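Local structure of methyltransferase (Thermus thermophilus, 1WS6) at residues A[28-36]-A[54-64]; A[109-120]-A[136-147]. The protein probably transfers methyl groups from S-adenosylmethionine to ribosomal RNA, as a Rossmann-like methyltransferase of the RsmD type. One frame throughout, in Å; residues are numbered along the deposited sequence.

Contact 1. Residues A[28-36]-A[54-64]; sequences RKALFDYLR and AVGLEAASEGW
F32 lays one face of its ring against the stem of E58, where helices 25-38 and 54-61 run side by side in roughly the same direction, their segments 35° apart. E58 CG stands 3.7 Å from the F32 ring centroid, a CH-pi contact; the bend at chi2 (70°) then carries the carboxylate past the ring to the backbone N-H groups of L5 and G6. At the far end of the ring, F32 CZ meets V55 CG2 at 4.0 Å and CE1 meets the CB of A59, a residue small enough to let the ring lie close to the helix backbone. Cutting F32 back to an alanine would probably open a gap between the helices and deprive the E58 methylenes of their aromatic platform. Farther along, R36 NH2 donates to E62 OE1 at 3.1 Å, coming from above the carboxylate plane, while R36 NH1 holds D33 OD1 at 2.9 Å. R28 NH1, bonded to R3 O, is 4.0 Å from E58 OE1, a long salt bridge of charges alone, because the oxygen lies well out of the guanidinium plane. Arginines thus flank two crowded acids: E58 OE2 and E62 OE2 lie only 2.5 Å apart, a separation at which one carboxyl group probably holds a proton.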
loop_
_atom_site.group_PDB
_atom_site.type_symbol
_atom_site.label_atom_id
_atom_site.label_comp_id
_atom_site.label_asym_id
_atom_site.label_seq_id
_atom_site.Cartn_x
_atom_site.Cartn_y
_atom_site.Cartn_z
ATOM N N ARG A 28 -3.972 1.054 9.800
ATOM C CA ARG A 28 -4.103 -0.152 8.991
ATOM C C ARG A 28 -5.416 -0.862 9.260
ATOM O O ARG A 28 -6.129 -1.251 8.329
ATOM C CB ARG A 28 -2.962 -1.131 9.267
ATOM C CG ARG A 28 -1.633 -0.744 8.670
ATOM C CD ARG A 28 -0.602 -1.826 8.935
ATOM N NE ARG A 28 -0.450 -2.118 10.360
ATOM C CZ ARG A 28 -0.238 -3.338 10.839
ATOM N NH1 ARG A 28 -0.153 -4.366 10.002
ATOM N NH2 ARG A 28 -0.125 -3.541 12.146
ATOM N N LYS A 29 -5.727 -1.037 10.539
ATOM C CA LYS A 29 -6.957 -1.703 10.928
ATOM C C LYS A 29 -8.180 -0.982 10.381
ATOM O O LYS A 29 -9.143 -1.627 9.963
ATOM C CB LYS A 29 -7.065 -1.794 12.452
ATOM C CG LYS A 29 -8.324 -2.488 12.922
ATOM C CD LYS A 29 -8.365 -2.618 14.433
ATOM C CE LYS A 29 -9.508 -3.549 14.881
ATOM N NZ LYS A 29 -10.856 -3.041 14.497
ATOM N N ALA A 30 -8.152 0.348 10.380
ATOM C CA ALA A 30 -9.304 1.102 9.880
ATOM C C ALA A 30 -9.397 1.019 8.363
ATOM O O ALA A 30 -10.471 0.779 7.815
ATOM C CB ALA A 30 -9.232 2.570 10.325
ATOM N N LEU A 31 -8.274 1.209 7.686
ATOM C CA LEU A 31 -8.273 1.147 6.234
ATOM C C LEU A 31 -8.904 -0.147 5.724
ATOM O O LEU A 31 -9.765 -0.118 4.846
ATOM C CB LEU A 31 -6.848 1.262 5.677
ATOM C CG LEU A 31 -6.863 1.080 4.152
ATOM C CD1 LEU A 31 -7.766 2.138 3.534
ATOM C CD2 LEU A 31 -5.470 1.162 3.580
ATOM N N PHE A 32 -8.487 -1.280 6.276
ATOM C CA PHE A 32 -9.028 -2.549 5.824
ATOM C C PHE A 32 -10.451 -2.860 6.279
ATOM O O PHE A 32 -11.170 -3.578 5.581
ATOM C CB PHE A 32 -8.041 -3.671 6.163
ATOM C CG PHE A 32 -6.821 -3.660 5.273
ATOM C CD1 PHE A 32 -6.897 -4.132 3.970
ATOM C CD2 PHE A 32 -5.644 -3.065 5.688
ATOM C CE1 PHE A 32 -5.829 -4.006 3.096
ATOM C CE2 PHE A 32 -4.569 -2.937 4.815
ATOM C CZ PHE A 32 -4.667 -3.409 3.514
ATOM N N ASP A 33 -10.877 -2.323 7.423
ATOM C CA ASP A 33 -12.251 -2.553 7.865
ATOM C C ASP A 33 -13.115 -1.966 6.762
ATOM O O ASP A 33 -14.128 -2.536 6.370
ATOM C CB ASP A 33 -12.588 -1.799 9.154
ATOM C CG ASP A 33 -12.031 -2.454 10.398
ATOM O OD1 ASP A 33 -11.664 -3.648 10.358
ATOM O OD2 ASP A 33 -11.984 -1.751 11.431
ATOM N N TYR A 34 -12.688 -0.810 6.267
ATOM C CA TYR A 34 -13.393 -0.109 5.206
ATOM C C TYR A 34 -13.293 -0.843 3.874
ATOM O O TYR A 34 -14.290 -1.048 3.192
ATOM C CB TYR A 34 -12.813 1.292 5.043
ATOM C CG TYR A 34 -13.436 2.066 3.911
ATOM C CD1 TYR A 34 -14.745 2.529 3.999
ATOM C CD2 TYR A 34 -12.733 2.307 2.737
ATOM C CE1 TYR A 34 -15.337 3.206 2.954
ATOM C CE2 TYR A 34 -13.319 2.983 1.685
ATOM C CZ TYR A 34 -14.620 3.429 1.800
ATOM O OH TYR A 34 -15.218 4.088 0.751
ATOM N N LEU A 35 -12.079 -1.240 3.513
ATOM C CA LEU A 35 -11.834 -1.926 2.255
ATOM C C LEU A 35 -12.592 -3.230 2.060
ATOM O O LEU A 35 -13.077 -3.496 0.964
ATOM C CB LEU A 35 -10.335 -2.170 2.077
ATOM C CG LEU A 35 -9.594 -1.174 1.182
ATOM C CD1 LEU A 35 -10.263 0.187 1.223
ATOM C CD2 LEU A 35 -8.147 -1.088 1.636
ATOM N N ARG A 36 -12.695 -4.058 3.092
ATOM C CA ARG A 36 -13.424 -5.306 2.906
ATOM C C ARG A 36 -14.927 -5.007 2.885
ATOM O O ARG A 36 -15.715 -5.735 2.285
ATOM C CB ARG A 36 -13.064 -6.323 3.998
ATOM C CG ARG A 36 -13.711 -6.113 5.350
ATOM C CD ARG A 36 -13.317 -7.254 6.305
ATOM N NE ARG A 36 -11.917 -7.159 6.701
ATOM C CZ ARG A 36 -11.481 -6.402 7.703
ATOM N NH1 ARG A 36 -12.342 -5.688 8.412
ATOM N NH2 ARG A 36 -10.188 -6.336 7.983
ATOM N N ALA A 54 4.171 -4.305 5.255
ATOM C CA ALA A 54 3.050 -4.247 6.191
ATOM C C ALA A 54 1.666 -4.121 5.549
ATOM O O ALA A 54 0.779 -4.940 5.794
ATOM C CB ALA A 54 3.262 -3.120 7.182
ATOM N N VAL A 55 1.477 -3.106 4.719
ATOM C CA VAL A 55 0.180 -2.901 4.095
ATOM C C VAL A 55 -0.112 -3.855 2.936
ATOM O O VAL A 55 -1.196 -4.432 2.865
ATOM C CB VAL A 55 0.018 -1.418 3.645
ATOM C CG1 VAL A 55 1.140 -1.033 2.680
ATOM C CG2 VAL A 55 -1.353 -1.214 3.007
ATOM N N GLY A 56 0.851 -4.042 2.042
ATOM C CA GLY A 56 0.636 -4.941 0.921
ATOM C C GLY A 56 0.411 -6.397 1.332
ATOM O O GLY A 56 -0.358 -7.124 0.692
ATOM N N LEU A 57 1.094 -6.843 2.382
ATOM C CA LEU A 57 0.926 -8.216 2.839
ATOM C C LEU A 57 -0.413 -8.372 3.554
ATOM O O LEU A 57 -1.011 -9.457 3.556
ATOM C CB LEU A 57 2.075 -8.618 3.764
ATOM C CG LEU A 57 3.413 -8.798 3.039
ATOM C CD1 LEU A 57 4.516 -9.164 4.031
ATOM C CD2 LEU A 57 3.263 -9.893 1.986
ATOM N N GLU A 58 -0.879 -7.284 4.164
ATOM C CA GLU A 58 -2.155 -7.308 4.858
ATOM C C GLU A 58 -3.229 -7.534 3.798
ATOM O O GLU A 58 -4.156 -8.314 3.994
ATOM C CB GLU A 58 -2.391 -5.984 5.578
ATOM C CG GLU A 58 -3.710 -5.900 6.335
ATOM C CD GLU A 58 -3.745 -6.788 7.571
ATOM O OE1 GLU A 58 -2.727 -6.851 8.294
ATOM O OE2 GLU A 58 -4.795 -7.411 7.828
ATOM N N ALA A 59 -3.095 -6.851 2.668
ATOM C CA ALA A 59 -4.055 -7.003 1.580
ATOM C C ALA A 59 -4.037 -8.449 1.086
ATOM O O ALA A 59 -5.089 -9.060 0.892
ATOM C CB ALA A 59 -3.714 -6.048 0.425
ATOM N N ALA A 60 -2.840 -8.991 0.888
ATOM C CA ALA A 60 -2.705 -10.358 0.416
ATOM C C ALA A 60 -3.372 -11.309 1.388
ATOM O O ALA A 60 -4.108 -12.206 0.988
ATOM C CB ALA A 60 -1.245 -10.715 0.266
ATOM N N SER A 61 -3.122 -11.102 2.673
ATOM C CA SER A 61 -3.695 -11.953 3.698
ATOM C C SER A 61 -5.207 -11.869 3.706
ATOM O O SER A 61 -5.885 -12.794 4.143
ATOM C CB SER A 61 -3.167 -11.555 5.077
ATOM O OG SER A 61 -3.762 -12.345 6.092
ATOM N N GLU A 62 -5.741 -10.759 3.217
ATOM C CA GLU A 62 -7.179 -10.593 3.230
ATOM C C GLU A 62 -7.875 -10.929 1.928
ATOM O O GLU A 62 -9.028 -10.567 1.730
ATOM C CB GLU A 62 -7.540 -9.179 3.700
ATOM C CG GLU A 62 -7.329 -9.012 5.202
ATOM C CD GLU A 62 -7.733 -7.650 5.730
ATOM O OE1 GLU A 62 -8.813 -7.136 5.352
ATOM O OE2 GLU A 62 -6.969 -7.101 6.551
ATOM N N GLY A 63 -7.173 -11.635 1.049
ATOM C CA GLY A 63 -7.775 -12.041 -0.206
ATOM C C GLY A 63 -7.532 -11.188 -1.435
ATOM O O GLY A 63 -8.095 -11.469 -2.493
ATOM N N TRP A 64 -6.718 -10.146 -1.317
ATOM C CA TRP A 64 -6.417 -9.300 -2.469
ATOM C C TRP A 64 -5.270 -9.909 -3.255
ATOM O O TRP A 64 -4.472 -10.663 -2.705
ATOM C CB TRP A 64 -5.983 -7.907 -2.029
ATOM C CG TRP A 64 -7.048 -7.114 -1.390
ATOM C CD1 TRP A 64 -7.442 -7.160 -0.085
ATOM C CD2 TRP A 64 -7.907 -6.182 -2.040
ATOM N NE1 TRP A 64 -8.503 -6.305 0.117
ATOM C CE2 TRP A 64 -8.807 -5.696 -1.073
ATOM C CE3 TRP A 64 -8.008 -5.714 -3.349
ATOM C CZ2 TRP A 64 -9.793 -4.766 -1.379
ATOM C CZ3 TRP A 64 -8.984 -4.795 -3.650
ATOM C CH2 TRP A 64 -9.866 -4.330 -2.673
#

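Contact 2. Residues A[109-120]-A[136-147]; sequences ERFTVAFMAPPY and LVEAGGLYVLQH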
loop_
_atom_site.group_PDB
_atom_site.type_symbol
_atom_site.label_atom_id
_atom_site.label_comp_id
_atom_site.label_asym_id
_atom_site.label_seq_id
_atom_site.Cartn_x
_atom_site.Cartn_y
_atom_site.Cartn_z
ATOM N N GLU A 109 -1.741 -2.996 -17.049
ATOM C CA GLU A 109 -1.984 -3.422 -15.678
ATOM C C GLU A 109 -3.075 -2.574 -15.034
ATOM O O GLU A 109 -3.131 -1.353 -15.233
ATOM C CB GLU A 109 -0.702 -3.293 -14.852
ATOM C CG GLU A 109 0.411 -4.207 -15.299
ATOM C CD GLU A 109 0.196 -5.627 -14.839
ATOM O OE1 GLU A 109 -0.973 -6.062 -14.777
ATOM O OE2 GLU A 109 1.197 -6.314 -14.552
ATOM N N ARG A 110 -3.944 -3.227 -14.271
ATOM C CA ARG A 110 -5.008 -2.522 -13.576
ATOM C C ARG A 110 -5.295 -3.087 -12.195
ATOM O O ARG A 110 -5.143 -4.286 -11.945
ATOM C CB ARG A 110 -6.269 -2.469 -14.438
ATOM C CG ARG A 110 -6.414 -1.107 -15.086
ATOM C CD ARG A 110 -6.816 -1.207 -16.528
ATOM N NE ARG A 110 -6.612 0.055 -17.243
ATOM C CZ ARG A 110 -5.423 0.615 -17.460
ATOM N NH1 ARG A 110 -4.315 0.036 -17.013
ATOM N NH2 ARG A 110 -5.342 1.745 -18.150
ATOM N N PHE A 111 -5.699 -2.198 -11.294
ATOM C CA PHE A 111 -5.969 -2.566 -9.915
ATOM C C PHE A 111 -7.238 -1.929 -9.399
ATOM O O PHE A 111 -7.705 -0.914 -9.923
ATOM C CB PHE A 111 -4.819 -2.105 -9.024
ATOM C CG PHE A 111 -3.470 -2.556 -9.491
ATOM C CD1 PHE A 111 -2.863 -3.666 -8.927
ATOM C CD2 PHE A 111 -2.811 -1.873 -10.506
ATOM C CE1 PHE A 111 -1.620 -4.090 -9.366
ATOM C CE2 PHE A 111 -1.567 -2.291 -10.951
ATOM C CZ PHE A 111 -0.970 -3.401 -10.380
ATOM N N THR A 112 -7.780 -2.522 -8.344
ATOM C CA THR A 112 -8.985 -2.003 -7.719
ATOM C C THR A 112 -8.604 -0.961 -6.659
ATOM O O THR A 112 -9.324 0.011 -6.431
ATOM C CB THR A 112 -9.765 -3.149 -7.084
ATOM O OG1 THR A 112 -10.144 -4.065 -8.118
ATOM C CG2 THR A 112 -11.003 -2.640 -6.366
ATOM N N VAL A 113 -7.456 -1.167 -6.027
ATOM C CA VAL A 113 -6.972 -0.256 -5.003
ATOM C C VAL A 113 -5.475 -0.030 -5.131
ATOM O O VAL A 113 -4.714 -0.959 -5.412
ATOM C CB VAL A 113 -7.232 -0.802 -3.587
ATOM C CG1 VAL A 113 -6.628 0.139 -2.558
ATOM C CG2 VAL A 113 -8.718 -0.972 -3.362
ATOM N N ALA A 114 -5.058 1.213 -4.942
ATOM C CA ALA A 114 -3.644 1.548 -5.006
ATOM C C ALA A 114 -3.336 2.377 -3.765
ATOM O O ALA A 114 -3.748 3.529 -3.667
ATOM C CB ALA A 114 -3.337 2.341 -6.272
ATOM N N PHE A 115 -2.637 1.761 -2.813
ATOM C CA PHE A 115 -2.261 2.401 -1.558
ATOM C C PHE A 115 -0.817 2.861 -1.599
ATOM O O PHE A 115 0.082 2.096 -1.954
ATOM C CB PHE A 115 -2.447 1.430 -0.386
ATOM C CG PHE A 115 -1.855 1.920 0.916
ATOM C CD1 PHE A 115 -0.496 1.767 1.187
ATOM C CD2 PHE A 115 -2.651 2.549 1.862
ATOM C CE1 PHE A 115 0.060 2.235 2.383
ATOM C CE2 PHE A 115 -2.106 3.021 3.060
ATOM C CZ PHE A 115 -0.749 2.865 3.321
HETATM N N MSE A 116 -0.589 4.108 -1.212
HETATM C CA MSE A 116 0.755 4.646 -1.210
HETATM C C MSE A 116 1.112 5.374 0.085
HETATM O O MSE A 116 0.474 6.355 0.460
HETATM C CB MSE A 116 0.926 5.580 -2.404
HETATM C CG MSE A 116 2.256 6.283 -2.457
HETATM SE SE MSE A 116 2.509 7.207 -4.135
HETATM C CE MSE A 116 3.440 5.804 -5.033
ATOM N N ALA A 117 2.133 4.876 0.769
ATOM C CA ALA A 117 2.604 5.481 2.005
ATOM C C ALA A 117 4.119 5.668 1.900
ATOM O O ALA A 117 4.901 4.970 2.549
ATOM C CB ALA A 117 2.255 4.591 3.195
ATOM N N PRO A 118 4.549 6.617 1.064
ATOM C CA PRO A 118 5.976 6.880 0.884
ATOM C C PRO A 118 6.588 7.593 2.083
ATOM O O PRO A 118 5.876 8.172 2.898
ATOM C CB PRO A 118 6.007 7.731 -0.381
ATOM C CG PRO A 118 4.739 8.501 -0.301
ATOM C CD PRO A 118 3.728 7.506 0.221
ATOM N N PRO A 119 7.921 7.531 2.221
ATOM C CA PRO A 119 8.566 8.203 3.349
ATOM C C PRO A 119 8.322 9.707 3.282
ATOM O O PRO A 119 8.617 10.348 2.280
ATOM C CB PRO A 119 10.036 7.817 3.190
ATOM C CG PRO A 119 10.177 7.567 1.734
ATOM C CD PRO A 119 8.914 6.818 1.398
ATOM N N TYR A 120 7.770 10.242 4.364
ATOM C CA TYR A 120 7.416 11.654 4.499
ATOM C C TYR A 120 8.465 12.693 4.110
ATOM O O TYR A 120 8.143 13.877 3.961
ATOM C CB TYR A 120 6.949 11.911 5.934
ATOM C CG TYR A 120 5.722 11.109 6.288
ATOM C CD1 TYR A 120 5.233 11.071 7.586
ATOM C CD2 TYR A 120 5.041 10.394 5.307
ATOM C CE1 TYR A 120 4.090 10.336 7.895
ATOM C CE2 TYR A 120 3.909 9.665 5.605
ATOM C CZ TYR A 120 3.434 9.636 6.896
ATOM O OH TYR A 120 2.301 8.902 7.173
ATOM N N LEU A 136 -3.858 3.802 -13.244
ATOM C CA LEU A 136 -3.818 2.353 -13.042
ATOM C C LEU A 136 -5.011 1.720 -12.311
ATOM O O LEU A 136 -5.203 0.510 -12.382
ATOM C CB LEU A 136 -2.530 1.965 -12.322
ATOM C CG LEU A 136 -1.210 2.281 -13.038
ATOM C CD1 LEU A 136 -0.049 1.863 -12.147
ATOM C CD2 LEU A 136 -1.154 1.546 -14.390
ATOM N N VAL A 137 -5.810 2.526 -11.614
ATOM C CA VAL A 137 -6.977 2.006 -10.900
ATOM C C VAL A 137 -8.231 2.030 -11.773
ATOM O O VAL A 137 -8.593 3.052 -12.345
ATOM C CB VAL A 137 -7.267 2.810 -9.613
ATOM C CG1 VAL A 137 -8.557 2.313 -8.968
ATOM C CG2 VAL A 137 -6.107 2.664 -8.631
ATOM N N GLU A 138 -8.886 0.881 -11.862
ATOM C CA GLU A 138 -10.096 0.705 -12.652
ATOM C C GLU A 138 -11.241 1.554 -12.114
ATOM O O GLU A 138 -11.228 1.968 -10.951
ATOM C CB GLU A 138 -10.515 -0.759 -12.598
ATOM C CG GLU A 138 -11.108 -1.139 -11.261
ATOM C CD GLU A 138 -11.255 -2.635 -11.073
ATOM O OE1 GLU A 138 -11.861 -3.036 -10.053
ATOM O OE2 GLU A 138 -10.764 -3.403 -11.931
ATOM N N ALA A 139 -12.233 1.808 -12.962
ATOM C CA ALA A 139 -13.397 2.579 -12.545
ATOM C C ALA A 139 -13.981 1.891 -11.317
ATOM O O ALA A 139 -14.062 0.662 -11.265
ATOM C CB ALA A 139 -14.431 2.617 -13.654
ATOM N N GLY A 140 -14.379 2.681 -10.330
ATOM C CA GLY A 140 -14.938 2.105 -9.123
ATOM C C GLY A 140 -13.903 1.844 -8.040
ATOM O O GLY A 140 -14.258 1.596 -6.895
ATOM N N GLY A 141 -12.626 1.913 -8.400
ATOM C CA GLY A 141 -11.570 1.670 -7.433
ATOM C C GLY A 141 -11.164 2.871 -6.601
ATOM O O GLY A 141 -11.803 3.923 -6.649
ATOM N N LEU A 142 -10.080 2.707 -5.847
ATOM C CA LEU A 142 -9.565 3.755 -4.973
ATOM C C LEU A 142 -8.067 3.977 -4.998
ATOM O O LEU A 142 -7.292 3.048 -5.209
ATOM C CB LEU A 142 -9.908 3.456 -3.520
ATOM C CG LEU A 142 -11.254 3.828 -2.934
ATOM C CD1 LEU A 142 -11.266 3.411 -1.473
ATOM C CD2 LEU A 142 -11.486 5.330 -3.083
ATOM N N TYR A 143 -7.685 5.233 -4.773
ATOM C CA TYR A 143 -6.292 5.640 -4.638
ATOM C C TYR A 143 -6.281 6.083 -3.182
ATOM O O TYR A 143 -7.061 6.952 -2.787
ATOM C CB TYR A 143 -5.921 6.848 -5.510
ATOM C CG TYR A 143 -5.696 6.549 -6.975
ATOM C CD1 TYR A 143 -6.707 6.750 -7.908
ATOM C CD2 TYR A 143 -4.473 6.061 -7.425
ATOM C CE1 TYR A 143 -6.509 6.475 -9.243
ATOM C CE2 TYR A 143 -4.264 5.778 -8.767
ATOM C CZ TYR A 143 -5.288 5.987 -9.669
ATOM O OH TYR A 143 -5.108 5.689 -10.995
ATOM N N VAL A 144 -5.435 5.465 -2.374
ATOM C CA VAL A 144 -5.352 5.830 -0.974
ATOM C C VAL A 144 -3.961 6.368 -0.712
ATOM O O VAL A 144 -2.966 5.696 -0.977
ATOM C CB VAL A 144 -5.599 4.624 -0.063
ATOM C CG1 VAL A 144 -5.475 5.054 1.394
ATOM C CG2 VAL A 144 -6.979 4.033 -0.348
ATOM N N LEU A 145 -3.896 7.576 -0.175
ATOM C CA LEU A 145 -2.618 8.209 0.089
ATOM C C LEU A 145 -2.422 8.452 1.590
ATOM O O LEU A 145 -3.284 9.047 2.234
ATOM C CB LEU A 145 -2.574 9.529 -0.693
ATOM C CG LEU A 145 -3.265 9.432 -2.077
ATOM C CD1 LEU A 145 -3.428 10.809 -2.721
ATOM C CD2 LEU A 145 -2.456 8.523 -2.989
ATOM N N GLN A 146 -1.318 7.964 2.157
ATOM C CA GLN A 146 -1.049 8.190 3.579
ATOM C C GLN A 146 -0.011 9.294 3.662
ATOM O O GLN A 146 0.927 9.322 2.878
ATOM C CB GLN A 146 -0.510 6.936 4.273
ATOM C CG GLN A 146 -0.167 7.186 5.743
ATOM C CD GLN A 146 0.481 5.991 6.436
ATOM O OE1 GLN A 146 1.495 6.134 7.128
ATOM N NE2 GLN A 146 -0.113 4.809 6.270
ATOM N N HIS A 147 -0.170 10.198 4.620
ATOM C CA HIS A 147 0.745 11.322 4.754
ATOM C C HIS A 147 0.548 12.031 6.089
ATOM O O HIS A 147 -0.378 11.726 6.838
ATOM C CB HIS A 147 0.451 12.306 3.633
ATOM C CG HIS A 147 -0.990 12.722 3.577
ATOM N ND1 HIS A 147 -1.555 13.576 4.499
ATOM C CD2 HIS A 147 -1.990 12.362 2.739
ATOM C CE1 HIS A 147 -2.839 13.724 4.232
ATOM N NE2 HIS A 147 -3.130 12.996 3.169
#
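A114 and M116 exchange backbone bonds with L142, V144 and Q146, joining strand 111-116 in parallel to strand 141-148 within the central sheet of a Rossmann-like methyltransferase fold. A114 N donates to L142 O and V144 N to A114 O, each at 2.9 Å; M116 N to V144 O and Q146 N to M116 O continue the pattern. Helix 126-134 links the strands in a beta-alpha-beta crossover and packs on Y143, M116 and L145. On that face the methyl of A114 lets V137 CG2 come within 3.7 Å of A114 CB, and the same V137 methyl rests over the Y143 ring. On the other face F115 CD2 touches V144 CG1 at 3.8 Å, beta-branched valine suiting an extended strand. Q146 NE2 meets the F115 ring at its edge, 3.6 Å from CZ, and the two planes are 72° apart. Extended from a chi1 of 177°, Q146 also brings OE1 to within 2.9 Å of Y120 OH, which gives it a weak hydrogen bond. Y120 closes the sequence APPY, which probably occupies the place of the (D/N)PP(Y/F) motif of related amino-methyltransferases, with A117 where those enzymes carry an Asp or Asn; Q146 would then help place that loop. At the opposite end, T112 OG1 donates to E138 OE1 from well above the carboxylate plane, E138 reaching it with CG between its backbone N and carbonyl carbon (chi1 74°). A type II turn from E138 to G141 separates strands 137-138 and 141-148, with G140 at a positive phi and G140-G141 forming a G1 bulge opposite V171. Glycine is needed at G141 too: T112 O, which accepts from L142 N in the carbonyl plane, lies 3.0 Å from G141 CA, where a CB would collide with it.

Overall arrangement
Contact 1 closes before contact 2 opens along the chain, and their centres lie 13 Å apart. The first joins two helices, 25-38 and 54-61, which pack side by side on one face of the seven-stranded sheet; the second lies within that sheet, pairing strands 111-116 and 141-148. They meet directly: F115 is touched by V55 CG1 through its CE1 at 3.5 Å and by L31, while W64 packs on V113 and Y34 on L142. The helix pair therefore rests on the strands, with helix 126-134 on the other face of the sheet. In Rossmann-like methyltransferases the cofactor pocket lies at the C-terminal ends of such strands, consistent with the glycines G51, G53 and G56 of a GxGxxG-like sequence lying near F115.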